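Local coordinates for protein peptidoglycan glycosyltransferase (Eggerthella lenta, PDB 4MNR) that belongs to the penicillin-binding proteins, pairing a domain of the beta-lactamase-like fold with one of the penicillin-binding protein A dimerisation family, at residues A195-V200 against K368-R373; T186-T191 against T243-L248; T329-D334 against V415-A420; E262-N267 against A325-A330; N384-A389 against G399-A404. One frame throughout, in Å; residues are numbered along the deposited sequence. Where two conformers were deposited one is given.

Contact 1. Residues A195-V200 against K368-R373; sequences ALEDDV and KTTAGR
Leu196 and Thr370 sit at the buried heart of this contact between the end of helix 188-197 and the start of helix 368-384. Leu196 CB lies over one face of the Arg373 guanidinium, 3.9 Å above its plane and toward the rim, while the branch CD2 of Leu196 comes within 3.5 Å of Arg373 NH2. A leucine suits the place because it offers apolar bulk to a planar cation. Beside it, Thr370 OG1 donates to Glu197 OE1 over 2.7 Å, reaching the anti side of the carboxylate and 26° out of its plane. The bend of Glu197 at chi2 (91°) folds the acid back to that hydroxyl, and the same oxygen also accepts from Ser367 N. Toward solvent the contact loosens into water. One molecule lies in the plane at the guanidinium edge, 3.0 Å from Arg373 NH2 and 3.1 Å from Asp199 OD1, and can so bridge opposite charges that do not touch directly; Arg373 has its salt bridge with Glu203. Asp199 takes a positive phi, and Val200 N bonds back to Ala195 O at 2.9 Å, the Schellman motif that ends helix 188-197.

Contact 2. Residues T186-T191 against T243-L248; sequences TFKIVT and TVFGQL
Segments 186-191 and 243-248, on helices 188-197 and 242-263, come nearest at Lys188 and Phe245, whose CA atoms lie 7.5 Å apart, a gap wide enough for one layer of side chains. The layer consists largely of the lysine stem laid over the phenyl ring. Lys188 CB sits 3.8 Å from Phe245 CE2, and farther along the stem CD stands over the face, 3.8 Å from the ring centroid and 17° off its normal, a CH-pi contact. The stem can do this because it stays extended beyond CG, so that successive methylenes pass across the ring obliquely instead of meeting it at one point. Thr191 approaches differently: its CG2 lies in the ring plane at the edge, 3.9 Å from Phe245 CD2, and also touches Leu248 CD2 at 4.0 Å. With OG1 beside the backbone N (chi1 -51°) and CG2 anti to it, the threonine turns its methyl to the neighbouring helix and leaves OG1 for Ala298 O. Leu233 and Thr237 of helix 233-239 pack against Phe245 as well. Lys188 closes the SxxK motif of penicillin-binding proteins, and its NZ bonds Ser240 and Asn242, the first and last residues of the SxN motif. The chemistry is therefore divided along one side chain: dispersion and CH-pi contacts steady the aliphatic stem, while hydrogen bonds fix its nitrogen, which suggests that Phe245 helps to hold NZ toward the SxN motif.

Contact 3. Residues T329-D334 against V415-A420; sequences TAIAND and VGMAPA
Met417, modelled as selenomethionine, is the residue of strand 409-418 that reaches Ile331 and Ala332 near the end of helix 321-332. Along 415-420 the way there begins with Val415, whose CG1 is 3.8 Å from Gly328 CA, where the absence of a side chain lets the strand come close to the helix. Gly416 follows, almost fully extended and paired through its backbone with Val427. Met417 then carries the contact. Its CG stands between the backbone N and the carbonyl carbon (chi1 60°), and a bend at chi3 (69°) turns the terminal methyl along the helix. SE rests 3.9 Å from Ala332 CB and equally near to Ala332 N; CE goes to Ile331, 4.0 Å from its CB and 4.1 Å from its CG2, the two side chains crossing at a slant. The long, pliable chain of a methionine suits this role, since it can bend to a helix surface on which Ala332 offers only a methyl. Ala418 continues the sheet pairing with Arg424 and Val425, and the cis peptide bond before Pro419 takes the chain out of the strand. Ala420 then packs on Leu379. The helix end is thus flanked by strand 425-431, whose Val426 touches both Ala332 and Met417, and by helix 368-384, whose Val374 meets Ile331 and whose Arg375 bonds the carbonyl of Ile331.

Contact 4. Residues E262-N267 against A325-A330; sequences ESFGFN and AMVGTA
Met326 O takes two bonds inside helix 321-332, one from the backbone N of Ala330 at 3.0 Å and one from Thr329 OG1 at 2.9 Å, both from the same face of its plane; the threonine hydroxyl lies 23° from that plane. This satisfies a buried hydroxyl one residue before Ala330, whose methyl meets Phe264. The opposing segment is a Schellman motif ending helix 242-263: Gly265 has phi 114°, where a side chain would jam against the preceding carbonyl oxygen, and its N returns to Glu262 O. The turn directs Phe264 into the core. Phe264 CE1 comes to 3.6 Å from Ala330 CB, and CD1 to 4.0 Å from Val327 CG2, each methyl meeting the ring obliquely. Ring and valine cross at about a right angle, and both valine methyls approach CD1, CG1 being 4.1 Å from it. Small Ala330 admits the ring; branched Val327 fills the space beside it and also reaches Ile189 and Val190 of helix 188-197, a helix that also meets Phe264 through Val190 and Ala193. Beyond the turn, Asn267 ND2 points almost straight (176°) at the anti lone pair of Glu262 OE2, 3.1 Å away, with the oxygen in the amide plane.

Contact 5. Residues N384-A389 against G399-A404; sequences NGTGTA and GKTGTA
Thr386 and Thr401 point their side chains at each other from the loop after helix 368-384 and from the edge strand 398-406, crossing at a slant so that hydroxyl meets hydroxyl. The two OG1 atoms are 2.7 Å apart and hydrogen-bonded, and either may be the donor. In both residues OG1 stands between the backbone N and the carbonyl carbon (chi1 56° in Thr386 and 63° in Thr401), a matching choice that turns the oxygens inward. Thr401 CG2 is turned to the loop backbone and reaches 3.7 Å from Gly387 CA. Glycine lets the methyl rest directly against the loop backbone; Thr386 and Gly387 form the middle of a type I turn from Gly385 to Thr388. Lys400 begins with its CB directed away from the loop, yet bends at chi2 and again at chi4, which brings its NZ back to the threonine pair. There NZ donates to Thr401 O over 2.8 Å, from a position tilted from the carbonyl plane. A water molecule 2.8 Å from Lys400 NZ accepts from it and lies 2.7 Å from Thr386 OG1, joining lysine to loop. Lys400, Thr401 and Gly402 form the KTG motif of penicillin-binding proteins, and Lys400 NZ also bonds Ser240 of the SxN motif. The loop is held in turn by backbone bonding between Thr386 and Glu238. The chemistry is that of a small polar network in which paired hydroxyls, a lysine and a water share donors and acceptors, which suggests that the turn helps to position the side chains of Lys400 and Thr401.

In the fold
From the N terminus, contact 2 closes the first loop, bringing helix 242-263 back onto helix 188-197. Contact 1 starts inside that loop and ends far beyond it, at helix 368-384, so the two cross. Contact 4, in series after contact 2, nests inside contact 1 and joins the end of helix 242-263 to helix 321-332. Contact 3 begins on that same helix, sharing Thr329 and Ala330 with contact 4; it crosses contact 1 and ends on strand 409-418. Contact 5 is a short loop nested within contact 3, and its strand 398-406 pairs with 409-418. Together they bind the helical part of the beta-lactamase-like domain to its five-stranded antiparallel sheet.

Contact 1. Residues A195-V200 against K368-R373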
# COMPACT_ATOMS: atom_id res chain seq x y z
N ALA A 195 5.70 4.56 19.63
CA ALA A 195 6.47 5.24 20.67
C ALA A 195 5.62 6.29 21.38
O ALA A 195 5.72 6.44 22.60
CB ALA A 195 7.73 5.87 20.08
N LEU A 196 4.80 7.01 20.63
CA LEU A 196 3.94 8.02 21.25
C LEU A 196 2.81 7.37 22.07
O LEU A 196 2.50 7.82 23.17
CB LEU A 196 3.36 8.96 20.19
CG LEU A 196 4.38 9.75 19.36
CD1 LEU A 196 3.66 10.69 18.40
CD2 LEU A 196 5.36 10.51 20.26
N GLU A 197 2.19 6.33 21.51
CA GLU A 197 1.10 5.64 22.19
C GLU A 197 1.54 5.04 23.53
O GLU A 197 0.81 5.09 24.53
CB GLU A 197 0.51 4.55 21.27
CG GLU A 197 -0.64 3.73 21.87
CD GLU A 197 -2.03 4.30 21.59
OE1 GLU A 197 -2.14 5.35 20.93
OE2 GLU A 197 -3.03 3.69 22.04
N ASP A 198 2.75 4.49 23.55
CA ASP A 198 3.27 3.78 24.72
C ASP A 198 4.11 4.69 25.61
O ASP A 198 4.68 4.24 26.61
CB ASP A 198 4.10 2.57 24.30
CG ASP A 198 3.26 1.48 23.64
OD1 ASP A 198 2.03 1.44 23.88
OD2 ASP A 198 3.83 0.66 22.89
N ASP A 199 4.20 5.96 25.23
CA ASP A 199 4.95 6.96 26.00
C ASP A 199 6.42 6.61 26.16
O ASP A 199 7.03 6.90 27.19
CB ASP A 199 4.30 7.20 27.37
CG ASP A 199 4.55 8.60 27.90
OD1 ASP A 199 4.58 9.54 27.08
OD2 ASP A 199 4.71 8.75 29.13
N VAL A 200 7.00 5.99 25.14
CA VAL A 200 8.43 5.69 25.15
C VAL A 200 9.24 6.96 24.92
O VAL A 200 10.30 7.15 25.53
CB VAL A 200 8.78 4.64 24.08
CG1 VAL A 200 10.30 4.45 23.99
CG2 VAL A 200 8.08 3.32 24.39
N LYS A 368 -7.06 8.17 18.94
CA LYS A 368 -7.28 9.37 18.15
C LYS A 368 -6.23 10.44 18.46
O LYS A 368 -5.70 11.09 17.55
CB LYS A 368 -8.69 9.93 18.37
CG LYS A 368 -8.95 11.21 17.59
CD LYS A 368 -10.40 11.68 17.75
CE LYS A 368 -10.70 12.87 16.84
NZ LYS A 368 -9.73 13.99 17.03
N THR A 369 -5.90 10.60 19.74
CA THR A 369 -4.87 11.56 20.13
C THR A 369 -3.52 11.22 19.49
O THR A 369 -2.83 12.10 18.97
CB THR A 369 -4.73 11.65 21.65
OG1 THR A 369 -5.96 12.12 22.22
CG2 THR A 369 -3.61 12.61 22.05
N THR A 370 -3.16 9.95 19.54
CA THR A 370 -1.88 9.54 18.96
C THR A 370 -1.86 9.76 17.45
O THR A 370 -0.88 10.30 16.91
CB THR A 370 -1.60 8.06 19.24
OG1 THR A 370 -1.43 7.89 20.65
CG2 THR A 370 -0.35 7.61 18.51
N ALA A 371 -2.94 9.38 16.77
CA ALA A 371 -3.03 9.56 15.32
C ALA A 371 -2.83 11.03 14.96
O ALA A 371 -2.13 11.34 14.01
CB ALA A 371 -4.38 9.08 14.80
N GLY A 372 -3.46 11.92 15.72
CA GLY A 372 -3.36 13.34 15.45
C GLY A 372 -1.95 13.86 15.65
O GLY A 372 -1.49 14.72 14.90
N ARG A 373 -1.25 13.34 16.66
CA ARG A 373 0.11 13.80 16.93
C ARG A 373 1.02 13.34 15.82
O ARG A 373 1.92 14.07 15.40
CB ARG A 373 0.62 13.25 18.26
CG ARG A 373 -0.03 13.89 19.48
CD ARG A 373 0.25 13.07 20.72
NE ARG A 373 1.65 13.17 21.12
CZ ARG A 373 2.20 12.42 22.08
NH1 ARG A 373 1.48 11.50 22.71
NH2 ARG A 373 3.47 12.60 22.39
O HOH W 1 2.33 9.56 24.84
O HOH W 2 4.86 10.74 24.21

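Contact 2. Residues T186-T191 against T243-L248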
# COMPACT_ATOMS: atom_id res chain seq x y z
N THR A 186 9.23 4.29 5.34
CA THR A 186 7.79 4.49 5.44
C THR A 186 7.22 3.86 6.72
O THR A 186 6.26 4.35 7.32
CB THR A 186 7.05 3.91 4.22
OG1 THR A 186 7.99 3.25 3.37
CG2 THR A 186 6.44 5.03 3.44
N PHE A 187 7.84 2.77 7.15
CA PHE A 187 7.43 2.06 8.35
C PHE A 187 7.66 2.89 9.62
O PHE A 187 7.13 2.57 10.68
CB PHE A 187 8.21 0.73 8.44
CG PHE A 187 7.82 -0.15 9.59
CD1 PHE A 187 6.70 -0.97 9.52
CD2 PHE A 187 8.62 -0.21 10.71
CE1 PHE A 187 6.36 -1.80 10.58
CE2 PHE A 187 8.29 -1.03 11.78
CZ PHE A 187 7.15 -1.83 11.71
N LYS A 188 8.47 3.94 9.52
CA LYS A 188 8.69 4.80 10.68
C LYS A 188 7.37 5.40 11.18
O LYS A 188 7.27 5.79 12.35
CB LYS A 188 9.72 5.89 10.38
CG LYS A 188 11.13 5.34 10.21
CD LYS A 188 12.12 6.39 9.75
CE LYS A 188 13.50 5.74 9.51
NZ LYS A 188 14.40 6.66 8.80
N ILE A 189 6.35 5.44 10.33
CA ILE A 189 5.02 5.85 10.80
C ILE A 189 4.57 4.93 11.94
O ILE A 189 4.08 5.39 12.98
CB ILE A 189 3.97 5.78 9.68
CG1 ILE A 189 4.28 6.78 8.56
CG2 ILE A 189 2.58 6.03 10.26
CD1 ILE A 189 3.38 6.62 7.36
N VAL A 190 4.78 3.62 11.77
CA VAL A 190 4.42 2.64 12.80
C VAL A 190 5.27 2.77 14.06
O VAL A 190 4.74 2.80 15.17
CB VAL A 190 4.51 1.18 12.27
CG1 VAL A 190 4.20 0.17 13.38
CG2 VAL A 190 3.56 0.99 11.11
N THR A 191 6.59 2.86 13.88
CA THR A 191 7.50 3.04 15.01
C THR A 191 7.18 4.29 15.83
O THR A 191 7.08 4.22 17.05
CB THR A 191 8.94 3.06 14.54
OG1 THR A 191 9.16 1.91 13.72
CG2 THR A 191 9.90 3.00 15.73
N THR A 243 19.52 6.22 12.25
CA THR A 243 20.22 6.04 13.53
C THR A 243 19.37 6.48 14.73
O THR A 243 19.48 5.91 15.81
CB THR A 243 21.61 6.67 13.57
OG1 THR A 243 21.53 8.07 13.29
CG2 THR A 243 22.53 5.98 12.53
N VAL A 244 18.52 7.48 14.55
CA VAL A 244 17.60 7.83 15.62
C VAL A 244 16.54 6.75 15.78
O VAL A 244 16.26 6.31 16.89
CB VAL A 244 16.90 9.17 15.34
CG1 VAL A 244 15.74 9.38 16.32
CG2 VAL A 244 17.91 10.31 15.44
N PHE A 245 15.94 6.32 14.68
CA PHE A 245 14.89 5.30 14.80
C PHE A 245 15.42 3.96 15.31
O PHE A 245 14.72 3.24 16.03
CB PHE A 245 14.05 5.20 13.52
CG PHE A 245 12.96 6.23 13.48
CD1 PHE A 245 13.24 7.53 13.09
CD2 PHE A 245 11.68 5.92 13.92
CE1 PHE A 245 12.24 8.49 13.10
CE2 PHE A 245 10.67 6.88 13.93
CZ PHE A 245 10.95 8.17 13.51
N GLY A 246 16.68 3.65 14.99
CA GLY A 246 17.30 2.44 15.50
C GLY A 246 17.40 2.49 17.01
O GLY A 246 17.05 1.53 17.70
N GLN A 247 17.86 3.62 17.53
CA GLN A 247 17.96 3.80 18.97
C GLN A 247 16.59 3.76 19.63
O GLN A 247 16.45 3.23 20.73
CB GLN A 247 18.64 5.13 19.29
CG GLN A 247 20.11 5.16 18.87
CD GLN A 247 20.71 6.53 19.10
OE1 GLN A 247 21.22 6.82 20.18
NE2 GLN A 247 20.62 7.39 18.08
N LEU A 248 15.60 4.35 18.97
CA LEU A 248 14.24 4.35 19.49
C LEU A 248 13.70 2.92 19.57
O LEU A 248 13.07 2.55 20.55
CB LEU A 248 13.34 5.27 18.65
CG LEU A 248 11.85 5.27 19.00
CD1 LEU A 248 11.62 5.77 20.43
CD2 LEU A 248 11.09 6.13 17.97

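Contact 3. Residues T329-D334 against V415-A420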
# COMPACT_ATOMS: atom_id res chain seq x y z
N THR A 329 -4.12 5.05 6.40
CA THR A 329 -5.51 5.32 6.78
C THR A 329 -5.68 5.37 8.30
O THR A 329 -6.52 6.11 8.78
CB THR A 329 -6.55 4.36 6.15
OG1 THR A 329 -6.37 3.03 6.65
CG2 THR A 329 -6.44 4.38 4.62
N ALA A 330 -4.86 4.63 9.04
CA ALA A 330 -4.93 4.67 10.50
C ALA A 330 -4.62 6.07 10.99
O ALA A 330 -5.29 6.61 11.86
CB ALA A 330 -3.95 3.69 11.12
N ILE A 331 -3.58 6.67 10.43
CA ILE A 331 -3.18 8.01 10.84
C ILE A 331 -4.22 9.05 10.39
O ILE A 331 -4.54 9.98 11.14
CB ILE A 331 -1.77 8.35 10.32
CG1 ILE A 331 -0.77 7.31 10.87
CG2 ILE A 331 -1.37 9.76 10.73
CD1 ILE A 331 -0.82 7.14 12.39
N ALA A 332 -4.78 8.86 9.20
CA ALA A 332 -5.79 9.75 8.66
C ALA A 332 -7.14 9.70 9.39
O ALA A 332 -7.82 10.71 9.54
CB ALA A 332 -5.98 9.46 7.16
N ASN A 333 -7.51 8.51 9.87
CA ASN A 333 -8.86 8.26 10.37
C ASN A 333 -8.90 8.06 11.88
O ASN A 333 -9.53 7.14 12.37
CB ASN A 333 -9.42 7.01 9.67
CG ASN A 333 -10.92 6.83 9.85
OD1 ASN A 333 -11.70 7.79 9.80
ND2 ASN A 333 -11.34 5.59 10.03
N ASP A 334 -8.20 8.94 12.61
CA ASP A 334 -8.29 8.95 14.07
C ASP A 334 -7.87 7.62 14.70
O ASP A 334 -8.39 7.23 15.76
CB ASP A 334 -9.72 9.34 14.53
CG ASP A 334 -10.12 10.73 14.06
OD1 ASP A 334 -9.23 11.60 13.92
OD2 ASP A 334 -11.33 10.95 13.83
N VAL A 415 3.89 7.37 1.51
CA VAL A 415 2.54 7.16 2.03
C VAL A 415 2.09 8.52 2.54
O VAL A 415 2.78 9.15 3.33
CB VAL A 415 2.52 6.14 3.18
CG1 VAL A 415 1.12 6.05 3.78
CG2 VAL A 415 2.97 4.78 2.69
N GLY A 416 0.95 9.01 2.07
CA GLY A 416 0.51 10.32 2.49
C GLY A 416 -0.98 10.50 2.40
O GLY A 416 -1.70 9.61 1.98
N MSE A 417 -1.43 11.69 2.78
CA MSE A 417 -2.86 11.93 2.96
C MSE A 417 -3.13 13.41 2.80
O MSE A 417 -2.26 14.25 3.06
CB MSE A 417 -3.29 11.49 4.36
CG MSE A 417 -2.56 12.24 5.45
SE MSE A 417 -2.54 11.33 7.18
CE MSE A 417 -1.36 9.87 6.66
N ALA A 418 -4.35 13.73 2.36
CA ALA A 418 -4.75 15.11 2.16
C ALA A 418 -6.28 15.24 2.23
O ALA A 418 -6.98 14.29 1.92
CB ALA A 418 -4.26 15.61 0.80
N PRO A 419 -6.79 16.40 2.70
CA PRO A 419 -6.08 17.49 3.37
C PRO A 419 -5.59 17.01 4.74
O PRO A 419 -6.26 16.20 5.37
CB PRO A 419 -7.16 18.58 3.56
CG PRO A 419 -8.22 18.23 2.55
CD PRO A 419 -8.21 16.73 2.49
N ALA A 420 -4.44 17.49 5.17
CA ALA A 420 -3.81 17.00 6.40
C ALA A 420 -4.71 17.04 7.65
O ALA A 420 -4.70 16.11 8.44
CB ALA A 420 -2.51 17.74 6.66

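Contact 4. Residues E262-N267 against A325-A330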
# COMPACT_ATOMS: atom_id res chain seq x y z
N GLU A 262 1.80 -5.14 15.04
CA GLU A 262 0.62 -6.00 14.95
C GLU A 262 -0.67 -5.19 15.06
O GLU A 262 -1.70 -5.54 14.46
CB GLU A 262 0.70 -7.15 15.96
CG GLU A 262 1.74 -8.20 15.52
CD GLU A 262 1.91 -9.35 16.49
OE1 GLU A 262 1.39 -9.26 17.62
OE2 GLU A 262 2.59 -10.34 16.10
N SER A 263 -0.63 -4.09 15.82
CA SER A 263 -1.79 -3.22 15.94
C SER A 263 -2.19 -2.58 14.61
O SER A 263 -3.35 -2.18 14.43
CB SER A 263 -1.55 -2.14 17.00
OG SER A 263 -1.34 -2.71 18.28
N PHE A 264 -1.23 -2.47 13.69
CA PHE A 264 -1.47 -1.89 12.38
C PHE A 264 -1.73 -2.97 11.34
O PHE A 264 -1.90 -2.67 10.17
CB PHE A 264 -0.27 -1.06 11.91
CG PHE A 264 -0.22 0.32 12.48
CD1 PHE A 264 -0.72 1.40 11.75
CD2 PHE A 264 0.36 0.57 13.71
CE1 PHE A 264 -0.66 2.69 12.25
CE2 PHE A 264 0.43 1.85 14.22
CZ PHE A 264 -0.08 2.92 13.50
N GLY A 265 -1.73 -4.22 11.76
CA GLY A 265 -2.12 -5.28 10.84
C GLY A 265 -1.05 -6.26 10.44
O GLY A 265 -1.33 -7.23 9.73
N PHE A 266 0.18 -6.05 10.89
CA PHE A 266 1.22 -7.04 10.62
C PHE A 266 0.90 -8.36 11.33
O PHE A 266 0.36 -8.38 12.43
CB PHE A 266 2.61 -6.48 11.01
CG PHE A 266 3.13 -5.45 10.04
CD1 PHE A 266 2.65 -4.15 10.07
CD2 PHE A 266 4.07 -5.79 9.08
CE1 PHE A 266 3.10 -3.20 9.18
CE2 PHE A 266 4.54 -4.84 8.18
CZ PHE A 266 4.06 -3.54 8.22
N ASN A 267 1.23 -9.47 10.66
CA ASN A 267 0.97 -10.82 11.17
C ASN A 267 -0.51 -11.14 11.34
O ASN A 267 -0.86 -12.03 12.11
CB ASN A 267 1.72 -11.11 12.47
CG ASN A 267 3.22 -11.10 12.29
OD1 ASN A 267 3.74 -11.35 11.20
ND2 ASN A 267 3.93 -10.83 13.37
N ALA A 325 -0.89 1.39 2.70
CA ALA A 325 -1.99 2.33 2.57
C ALA A 325 -2.86 2.26 3.82
O ALA A 325 -3.30 3.29 4.32
CB ALA A 325 -2.81 2.03 1.32
N MSE A 326 -3.08 1.06 4.34
CA MSE A 326 -3.82 0.90 5.59
C MSE A 326 -3.14 1.59 6.77
O MSE A 326 -3.80 2.16 7.64
CB MSE A 326 -4.08 -0.58 5.90
CG MSE A 326 -5.00 -1.21 4.84
SE MSE A 326 -5.04 -3.15 4.99
CE MSE A 326 -5.51 -3.23 6.83
N VAL A 327 -1.81 1.55 6.80
CA VAL A 327 -1.07 2.28 7.82
C VAL A 327 -1.39 3.77 7.71
O VAL A 327 -1.65 4.44 8.70
CB VAL A 327 0.46 2.03 7.71
CG1 VAL A 327 1.21 3.05 8.56
CG2 VAL A 327 0.80 0.63 8.15
N GLY A 328 -1.38 4.28 6.49
CA GLY A 328 -1.77 5.65 6.24
C GLY A 328 -3.19 5.96 6.67
O GLY A 328 -3.46 7.03 7.23
N THR A 329 -4.12 5.05 6.40
CA THR A 329 -5.51 5.32 6.78
C THR A 329 -5.68 5.37 8.30
O THR A 329 -6.52 6.11 8.78
CB THR A 329 -6.55 4.36 6.15
OG1 THR A 329 -6.37 3.03 6.65
CG2 THR A 329 -6.44 4.38 4.62
N ALA A 330 -4.86 4.63 9.04
CA ALA A 330 -4.93 4.67 10.50
C ALA A 330 -4.62 6.07 10.99
O ALA A 330 -5.29 6.61 11.86
CB ALA A 330 -3.95 3.69 11.12

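Contact 5. Residues N384-A389 against G399-A404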
# COMPACT_ATOMS: atom_id res chain seq x y z
N ASN A 384 8.85 20.68 5.78
CA ASN A 384 10.22 21.00 6.17
C ASN A 384 11.24 19.88 5.97
O ASN A 384 12.43 20.07 6.19
CB ASN A 384 10.26 21.44 7.63
CG ASN A 384 9.40 22.66 7.89
OD1 ASN A 384 9.48 23.66 7.17
ND2 ASN A 384 8.55 22.59 8.90
N GLY A 385 10.77 18.71 5.55
CA GLY A 385 11.64 17.55 5.50
C GLY A 385 11.83 16.95 4.13
O GLY A 385 11.89 17.66 3.12
N THR A 386 11.93 15.63 4.09
CA THR A 386 12.25 14.92 2.86
C THR A 386 11.07 14.87 1.90
O THR A 386 11.22 14.46 0.75
CB THR A 386 12.64 13.47 3.16
OG1 THR A 386 11.58 12.85 3.89
CG2 THR A 386 13.91 13.43 4.01
N GLY A 387 9.89 15.27 2.35
CA GLY A 387 8.70 15.11 1.52
C GLY A 387 8.19 16.35 0.79
O GLY A 387 7.02 16.36 0.39
N THR A 388 9.03 17.37 0.60
CA THR A 388 8.55 18.63 0.01
C THR A 388 7.95 18.50 -1.40
O THR A 388 7.10 19.30 -1.78
CB THR A 388 9.64 19.73 0.00
OG1 THR A 388 10.80 19.26 -0.71
CG2 THR A 388 10.03 20.11 1.43
N ALA A 389 8.39 17.49 -2.15
CA ALA A 389 7.86 17.26 -3.50
C ALA A 389 6.38 16.85 -3.49
O ALA A 389 5.73 16.88 -4.55
CB ALA A 389 8.69 16.21 -4.24
N GLY A 399 2.68 13.29 5.01
CA GLY A 399 3.06 11.94 4.62
C GLY A 399 4.45 11.58 5.08
O GLY A 399 5.12 12.36 5.74
N LYS A 400 4.87 10.37 4.72
CA LYS A 400 6.20 9.89 5.06
C LYS A 400 6.85 9.34 3.80
O LYS A 400 6.25 8.52 3.11
CB LYS A 400 6.13 8.79 6.13
CG LYS A 400 7.48 8.27 6.56
CD LYS A 400 8.27 9.33 7.33
CE LYS A 400 9.73 8.92 7.57
NZ LYS A 400 10.57 8.94 6.32
N THR A 401 8.05 9.80 3.51
CA THR A 401 8.84 9.24 2.42
C THR A 401 9.50 7.94 2.85
O THR A 401 9.69 7.66 4.04
CB THR A 401 9.95 10.18 1.98
OG1 THR A 401 10.86 10.37 3.07
CG2 THR A 401 9.37 11.52 1.55
N GLY A 402 9.89 7.16 1.86
CA GLY A 402 10.58 5.93 2.15
C GLY A 402 11.64 5.63 1.12
O GLY A 402 11.47 5.86 -0.08
N THR A 403 12.75 5.11 1.62
CA THR A 403 13.73 4.50 0.80
C THR A 403 13.88 3.11 1.40
O THR A 403 13.96 2.96 2.62
CB THR A 403 15.03 5.32 0.82
OG1 THR A 403 14.80 6.55 0.11
CG2 THR A 403 16.16 4.57 0.20
N ALA A 404 13.83 2.10 0.55
CA ALA A 404 14.11 0.73 0.97
C ALA A 404 15.33 0.19 0.23
O ALA A 404 15.38 0.17 -1.01
CB ALA A 404 12.90 -0.16 0.74
O HOH W 3 10.74 11.76 6.19